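Local coordinates for protein exocyst complex component EXO70 (Saccharomyces cerevisiae, PDB 2B1E) that serves as a subunit of the exocyst, which tethers secretory vesicles to sites of exocytosis, and takes part in assembling that complex, at residues S318-F323 / S369-D374; E425-V428 / E432-L435. One frame throughout, in Å; residues are numbered along the deposited sequence.

Overall arrangement
Contact 1 joins helix 311-323 to helix 364-391 in the buried interior of the Exo70 C-terminal region. Contact 2 follows it along the chain and lies across the short turn from helix 410-429 into helix 433-436. Helices 364-391 and 410-429 are successive. The two contacts have centres about 9 Å apart and touch through Leu433, whose CD2 reaches Leu320 O at 3.7 Å and Ile372 CG2 at 4.0 Å. A second touch brings Ile427 CG2 to 4.3 Å from Arg321 CD. Leu433, on the short helix after the turn, thus packs against both helices of contact 1, so the two contacts share one apolar cluster in the C-terminal region.

Contact 1: residues S318-F323 / S369-D374; sequences SRLRKF and SCFISD
Phe371 and Phe323 meet as an inclined edge-to-face pair. The edge of Phe371 is aimed at the face of Phe323, with centroids 5.6 Å apart and planes inclined at 56°. The leading atom is Phe371 CE2, which lies over one face of Phe323 and comes 4.4 Å from its CE1. Phe371 CG is anti to the backbone N, and this extends the ring away from helix 364-391 and across the gap.

Leu320 sits one turn before Phe323 on helix 311-323 and also points at the partner helix. Its CD2 methyl does the touching. It is 4.3 Å from Phe371 CE2 and 4.2 Å from Ile372 CD1, so this one methyl meets both the ring and the aliphatic chain. CE2 of Phe371 is accordingly shared between the Phe323 ring and the leucine. Ile372 approaches differently. Its side chain does not start straight at the other helix, but the bend at chi2 (-50°) brings CD1 to Leu320.

The segment axes come no closer than 11.7 Å, so the large side chains span the gap and no hydrogen bond crosses it. All four touching residues are buried. Phe286 of helix 268-299 meets both rings, edge-to-face with Phe371. Phe244 adds a further edge-to-face pair to Phe323. On helix 364-391, the buried carboxylate of Asp374 is satisfied by salt bridges to Arg339 and Arg444 and by a hydrogen bond from Trp342.

The two segments run nearly antiparallel, at 169°. The aromatic cluster belongs to this contact. Antiparallel helices joined by an apolar core are characteristic of the helical bundles stacked end to end in the elongated rod of Exo70.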
ATOM      1  N   SER A 318      -4.432 -13.878   9.920  1.00 30.01           N
ATOM      2  CA  SER A 318      -3.646 -14.228   8.744  1.00 31.37           C
ATOM      3  C   SER A 318      -3.663 -13.003   7.831  1.00 32.00           C
ATOM      4  O   SER A 318      -2.636 -12.600   7.283  1.00 33.43           O
ATOM      5  CB  SER A 318      -4.267 -15.423   8.020  1.00 32.06           C
ATOM      6  OG  SER A 318      -3.489 -15.796   6.893  1.00 34.38           O
ATOM      7  N   ARG A 319      -4.842 -12.410   7.692  1.00 31.91           N
ATOM      8  CA  ARG A 319      -5.023 -11.226   6.860  1.00 32.49           C
ATOM      9  C   ARG A 319      -4.147 -10.075   7.351  1.00 31.60           C
ATOM     10  O   ARG A 319      -3.411  -9.466   6.570  1.00 29.93           O
ATOM     11  CB  ARG A 319      -6.499 -10.810   6.863  1.00 34.35           C
ATOM     12  CG  ARG A 319      -6.803  -9.500   6.148  1.00 38.61           C
ATOM     13  CD  ARG A 319      -6.457  -9.544   4.664  1.00 42.06           C
ATOM     14  NE  ARG A 319      -7.187 -10.582   3.939  1.00 43.24           N
ATOM     15  CZ  ARG A 319      -7.113 -10.761   2.623  1.00 46.26           C
ATOM     16  NH1 ARG A 319      -6.345  -9.969   1.888  1.00 46.81           N
ATOM     17  NH2 ARG A 319      -7.800 -11.734   2.039  1.00 49.12           N
ATOM     18  N   LEU A 320      -4.231  -9.772   8.645  1.00 31.40           N
ATOM     19  CA  LEU A 320      -3.422  -8.702   9.221  1.00 31.46           C
ATOM     20  C   LEU A 320      -1.944  -9.068   9.089  1.00 32.50           C
ATOM     21  O   LEU A 320      -1.088  -8.197   8.899  1.00 32.05           O
ATOM     22  CB  LEU A 320      -3.784  -8.490  10.699  1.00 29.04           C
ATOM     23  CG  LEU A 320      -5.179  -7.929  10.992  1.00 27.88           C
ATOM     24  CD1 LEU A 320      -5.382  -7.799  12.494  1.00 26.17           C
ATOM     25  CD2 LEU A 320      -5.340  -6.573  10.313  1.00 27.92           C
ATOM     26  N   ARG A 321      -1.663 -10.365   9.181  1.00 34.84           N
ATOM     27  CA  ARG A 321      -0.306 -10.889   9.073  1.00 37.67           C
ATOM     28  C   ARG A 321       0.260 -10.586   7.691  1.00 38.24           C
ATOM     29  O   ARG A 321       1.453 -10.327   7.542  1.00 38.03           O
ATOM     30  CB  ARG A 321      -0.311 -12.404   9.303  1.00 39.83           C
ATOM     31  CG  ARG A 321       1.071 -13.062   9.320  1.00 43.89           C
ATOM     32  CD  ARG A 321       1.910 -12.537  10.471  1.00 46.37           C
ATOM     33  NE  ARG A 321       2.975 -13.461  10.861  1.00 48.33           N
ATOM     34  CZ  ARG A 321       4.142 -13.590  10.236  1.00 49.12           C
ATOM     35  NH1 ARG A 321       4.426 -12.849   9.168  1.00 48.85           N
ATOM     36  NH2 ARG A 321       5.028 -14.470  10.683  1.00 49.74           N
ATOM     37  N   LYS A 322      -0.602 -10.621   6.682  1.00 38.96           N
ATOM     38  CA  LYS A 322      -0.174 -10.344   5.318  1.00 40.06           C
ATOM     39  C   LYS A 322      -0.015  -8.838   5.135  1.00 39.67           C
ATOM     40  O   LYS A 322       0.887  -8.378   4.431  1.00 40.65           O
ATOM     41  CB  LYS A 322      -1.191 -10.902   4.320  1.00 40.84           C
ATOM     42  CG  LYS A 322      -1.463 -12.394   4.484  1.00 44.23           C
ATOM     43  CD  LYS A 322      -2.428 -12.914   3.427  1.00 45.70           C
ATOM     44  CE  LYS A 322      -2.907 -14.320   3.758  1.00 47.76           C
ATOM     45  NZ  LYS A 322      -1.781 -15.278   3.949  1.00 49.07           N
ATOM     46  N   PHE A 323      -0.895  -8.077   5.777  1.00 38.63           N
ATOM     47  CA  PHE A 323      -0.856  -6.621   5.721  1.00 37.22           C
ATOM     48  C   PHE A 323       0.491  -6.141   6.257  1.00 37.48           C
ATOM     49  O   PHE A 323       1.114  -5.249   5.687  1.00 38.74           O
ATOM     50  CB  PHE A 323      -1.975  -6.032   6.582  1.00 36.34           C
ATOM     51  CG  PHE A 323      -3.200  -5.632   5.816  1.00 35.43           C
ATOM     52  CD1 PHE A 323      -3.251  -4.414   5.148  1.00 34.92           C
ATOM     53  CD2 PHE A 323      -4.317  -6.462   5.782  1.00 35.13           C
ATOM     54  CE1 PHE A 323      -4.397  -4.025   4.457  1.00 33.60           C
ATOM     55  CE2 PHE A 323      -5.471  -6.081   5.092  1.00 34.56           C
ATOM     56  CZ  PHE A 323      -5.511  -4.860   4.429  1.00 34.03           C
ATOM     57  N   SER A 369      -1.393   2.073  13.047  1.00 29.62           N
ATOM     58  CA  SER A 369      -1.524   1.345  14.306  1.00 29.72           C
ATOM     59  C   SER A 369      -2.991   1.318  14.695  1.00 29.27           C
ATOM     60  O   SER A 369      -3.502   0.294  15.144  1.00 27.27           O
ATOM     61  CB  SER A 369      -0.725   2.016  15.429  1.00 29.26           C
ATOM     62  OG  SER A 369      -0.963   1.356  16.668  1.00 26.28           O
ATOM     63  N   CYS A 370      -3.660   2.454  14.514  1.00 29.67           N
ATOM     64  CA  CYS A 370      -5.071   2.566  14.849  1.00 31.83           C
ATOM     65  C   CYS A 370      -5.862   1.539  14.046  1.00 31.01           C
ATOM     66  O   CYS A 370      -6.734   0.854  14.584  1.00 30.52           O
ATOM     67  CB  CYS A 370      -5.584   3.979  14.550  1.00 31.36           C
ATOM     68  SG  CYS A 370      -7.230   4.331  15.233  1.00 37.91           S
ATOM     69  N   PHE A 371      -5.550   1.430  12.757  1.00 29.82           N
ATOM     70  CA  PHE A 371      -6.227   0.477  11.883  1.00 27.50           C
ATOM     71  C   PHE A 371      -6.118  -0.952  12.406  1.00 27.04           C
ATOM     72  O   PHE A 371      -7.102  -1.683  12.442  1.00 26.79           O
ATOM     73  CB  PHE A 371      -5.635   0.522  10.469  1.00 26.05           C
ATOM     74  CG  PHE A 371      -6.119  -0.589   9.582  1.00 24.56           C
ATOM     75  CD1 PHE A 371      -7.440  -0.624   9.147  1.00 23.49           C
ATOM     76  CD2 PHE A 371      -5.269  -1.630   9.227  1.00 24.18           C
ATOM     77  CE1 PHE A 371      -7.909  -1.680   8.374  1.00 22.61           C
ATOM     78  CE2 PHE A 371      -5.730  -2.697   8.452  1.00 24.49           C
ATOM     79  CZ  PHE A 371      -7.055  -2.721   8.026  1.00 23.99           C
ATOM     80  N   ILE A 372      -4.912  -1.357  12.790  1.00 25.61           N
ATOM     81  CA  ILE A 372      -4.716  -2.708  13.291  1.00 25.34           C
ATOM     82  C   ILE A 372      -5.511  -2.894  14.578  1.00 23.44           C
ATOM     83  O   ILE A 372      -6.190  -3.904  14.752  1.00 20.97           O
ATOM     84  CB  ILE A 372      -3.228  -2.995  13.571  1.00 25.50           C
ATOM     85  CG1 ILE A 372      -2.388  -2.619  12.343  1.00 28.97           C
ATOM     86  CG2 ILE A 372      -3.035  -4.460  13.924  1.00 25.39           C
ATOM     87  CD1 ILE A 372      -2.894  -3.198  11.038  1.00 30.82           C
ATOM     88  N   SER A 373      -5.422  -1.908  15.467  1.00 23.75           N
ATOM     89  CA  SER A 373      -6.132  -1.945  16.739  1.00 22.66           C
ATOM     90  C   SER A 373      -7.639  -1.954  16.493  1.00 22.08           C
ATOM     91  O   SER A 373      -8.383  -2.637  17.194  1.00 20.97           O
ATOM     92  CB  SER A 373      -5.743  -0.738  17.605  1.00 23.42           C
ATOM     93  OG  SER A 373      -4.417  -0.861  18.110  1.00 20.36           O
ATOM     94  N   ASP A 374      -8.086  -1.199  15.495  1.00 21.80           N
ATOM     95  CA  ASP A 374      -9.508  -1.152  15.168  1.00 24.94           C
ATOM     96  C   ASP A 374      -9.971  -2.522  14.676  1.00 23.70           C
ATOM     97  O   ASP A 374     -11.079  -2.959  14.991  1.00 25.52           O
ATOM     98  CB  ASP A 374      -9.785  -0.096  14.094  1.00 25.78           C
ATOM     99  CG  ASP A 374      -9.848   1.309  14.663  1.00 27.77           C
ATOM    100  OD1 ASP A 374      -9.753   1.461  15.898  1.00 27.67           O
ATOM    101  OD2 ASP A 374     -10.002   2.262  13.870  1.00 29.37           O
TER

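Contact 2: residues E425-V428 / E432-L435; sequences EQIV and ELNL
The chain bends sharply between Val428 and Asn434, bringing their CA atoms to 5.0 Å from each other. A short loop joins helix 410-429 to the short helix 433-436, within the all-helical C-terminal region of Exo70. Just past the first segment, Ser431 OG bonds to the carbonyl O of Ile427 and pins the turn.

Leu433 points back at the first helix. Its CB lies 4.0 Å from Val428 CA, while its CD1 reaches toward Ile427 CG2 at 4.5 Å, a loose contact. Leu433 also rests on Ser324, and Ile427 on Met317 of helix 311-323. Val428 is buried, with His442 and Leu437 also against its side chain. A chi1 of 163° turns its CG1 beside the carbonyl carbon and toward Asn434, which sets this methyl 3.7 Å from Asn434 CA. Packing is tight beside it, where Val428 O is 3.1 Å from Asn434 CB. The amide end of Asn434 flanks the same valine, with OD1 4.0 Å from Val428 CG1.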
ATOM      1  N   GLU A 425      -2.845 -12.257  20.177  1.00 25.80           N
ATOM      2  CA  GLU A 425      -1.600 -11.762  20.751  1.00 28.35           C
ATOM      3  C   GLU A 425      -0.374 -12.568  20.313  1.00 28.54           C
ATOM      4  O   GLU A 425       0.724 -12.020  20.171  1.00 28.83           O
ATOM      5  CB  GLU A 425      -1.708 -11.744  22.275  1.00 29.49           C
ATOM      6  CG  GLU A 425      -0.442 -11.316  22.981  1.00 31.43           C
ATOM      7  CD  GLU A 425      -0.725 -10.667  24.315  1.00 33.65           C
ATOM      8  OE1 GLU A 425      -1.524 -11.228  25.095  1.00 30.96           O
ATOM      9  OE2 GLU A 425      -0.143  -9.594  24.580  1.00 34.71           O
ATOM     10  N   GLN A 426      -0.565 -13.864  20.094  1.00 27.32           N
ATOM     11  CA  GLN A 426       0.522 -14.731  19.662  1.00 28.43           C
ATOM     12  C   GLN A 426       0.976 -14.369  18.251  1.00 29.24           C
ATOM     13  O   GLN A 426       2.178 -14.316  17.964  1.00 28.54           O
ATOM     14  CB  GLN A 426       0.072 -16.196  19.701  1.00 28.92           C
ATOM     15  CG  GLN A 426      -0.326 -16.669  21.088  1.00 29.14           C
ATOM     16  CD  GLN A 426      -0.771 -18.113  21.108  1.00 30.44           C
ATOM     17  OE1 GLN A 426      -1.515 -18.559  20.233  1.00 30.54           O
ATOM     18  NE2 GLN A 426      -0.331 -18.856  22.118  1.00 31.70           N
ATOM     19  N   ILE A 427       0.012 -14.115  17.373  1.00 28.32           N
ATOM     20  CA  ILE A 427       0.318 -13.766  15.990  1.00 29.51           C
ATOM     21  C   ILE A 427       0.894 -12.359  15.864  1.00 30.29           C
ATOM     22  O   ILE A 427       1.608 -12.056  14.905  1.00 29.03           O
ATOM     23  CB  ILE A 427      -0.933 -13.929  15.102  1.00 29.97           C
ATOM     24  CG1 ILE A 427      -1.212 -15.422  14.918  1.00 28.85           C
ATOM     25  CG2 ILE A 427      -0.734 -13.235  13.751  1.00 29.87           C
ATOM     26  CD1 ILE A 427      -2.457 -15.732  14.136  1.00 30.53           C
ATOM     27  N   VAL A 428       0.588 -11.501  16.834  1.00 29.97           N
ATOM     28  CA  VAL A 428       1.121 -10.145  16.829  1.00 32.16           C
ATOM     29  C   VAL A 428       2.587 -10.216  17.261  1.00 33.44           C
ATOM     30  O   VAL A 428       3.459  -9.612  16.646  1.00 33.63           O
ATOM     31  CB  VAL A 428       0.355  -9.228  17.814  1.00 31.78           C
ATOM     32  CG1 VAL A 428       1.166  -7.972  18.094  1.00 33.34           C
ATOM     33  CG2 VAL A 428      -1.000  -8.846  17.225  1.00 31.71           C
ATOM     34  N   GLU A 432       5.507  -8.573  12.154  1.00 32.63           N
ATOM     35  CA  GLU A 432       5.815  -7.154  12.092  1.00 32.05           C
ATOM     36  C   GLU A 432       4.740  -6.383  12.849  1.00 31.45           C
ATOM     37  O   GLU A 432       4.934  -5.226  13.223  1.00 31.41           O
ATOM     38  CB  GLU A 432       5.848  -6.688  10.634  1.00 33.08           C
ATOM     39  CG  GLU A 432       6.453  -5.306  10.443  1.00 34.86           C
ATOM     40  CD  GLU A 432       7.962  -5.304  10.633  1.00 35.98           C
ATOM     41  OE1 GLU A 432       8.671  -5.894   9.791  1.00 37.52           O
ATOM     42  OE2 GLU A 432       8.440  -4.717  11.624  1.00 36.02           O
ATOM     43  N   LEU A 433       3.603  -7.031  13.072  1.00 30.85           N
ATOM     44  CA  LEU A 433       2.502  -6.398  13.784  1.00 29.87           C
ATOM     45  C   LEU A 433       2.959  -5.892  15.146  1.00 29.46           C
ATOM     46  O   LEU A 433       2.560  -4.813  15.579  1.00 27.47           O
ATOM     47  CB  LEU A 433       1.336  -7.383  13.949  1.00 28.54           C
ATOM     48  CG  LEU A 433       0.590  -7.744  12.657  1.00 26.00           C
ATOM     49  CD1 LEU A 433      -0.450  -8.822  12.943  1.00 25.93           C
ATOM     50  CD2 LEU A 433      -0.067  -6.485  12.071  1.00 25.29           C
ATOM     51  N   ASN A 434       3.811  -6.669  15.805  1.00 31.27           N
ATOM     52  CA  ASN A 434       4.314  -6.305  17.126  1.00 31.23           C
ATOM     53  C   ASN A 434       4.952  -4.917  17.139  1.00 31.25           C
ATOM     54  O   ASN A 434       4.709  -4.120  18.050  1.00 31.59           O
ATOM     55  CB  ASN A 434       5.323  -7.350  17.612  1.00 31.75           C
ATOM     56  CG  ASN A 434       5.565  -7.272  19.110  1.00 34.09           C
ATOM     57  OD1 ASN A 434       4.646  -6.984  19.878  1.00 33.74           O
ATOM     58  ND2 ASN A 434       6.797  -7.543  19.534  1.00 33.53           N
ATOM     59  N   LEU A 435       5.756  -4.627  16.122  1.00 31.34           N
ATOM     60  CA  LEU A 435       6.425  -3.336  16.028  1.00 30.96           C
ATOM     61  C   LEU A 435       5.505  -2.217  15.567  1.00 30.29           C
ATOM     62  O   LEU A 435       5.710  -1.057  15.918  1.00 29.67           O
ATOM     63  CB  LEU A 435       7.621  -3.432  15.082  1.00 31.58           C
ATOM     64  CG  LEU A 435       8.699  -4.435  15.499  1.00 32.47           C
ATOM     65  CD1 LEU A 435       9.871  -4.347  14.532  1.00 34.40           C
ATOM     66  CD2 LEU A 435       9.162  -4.139  16.919  1.00 32.20           C
TER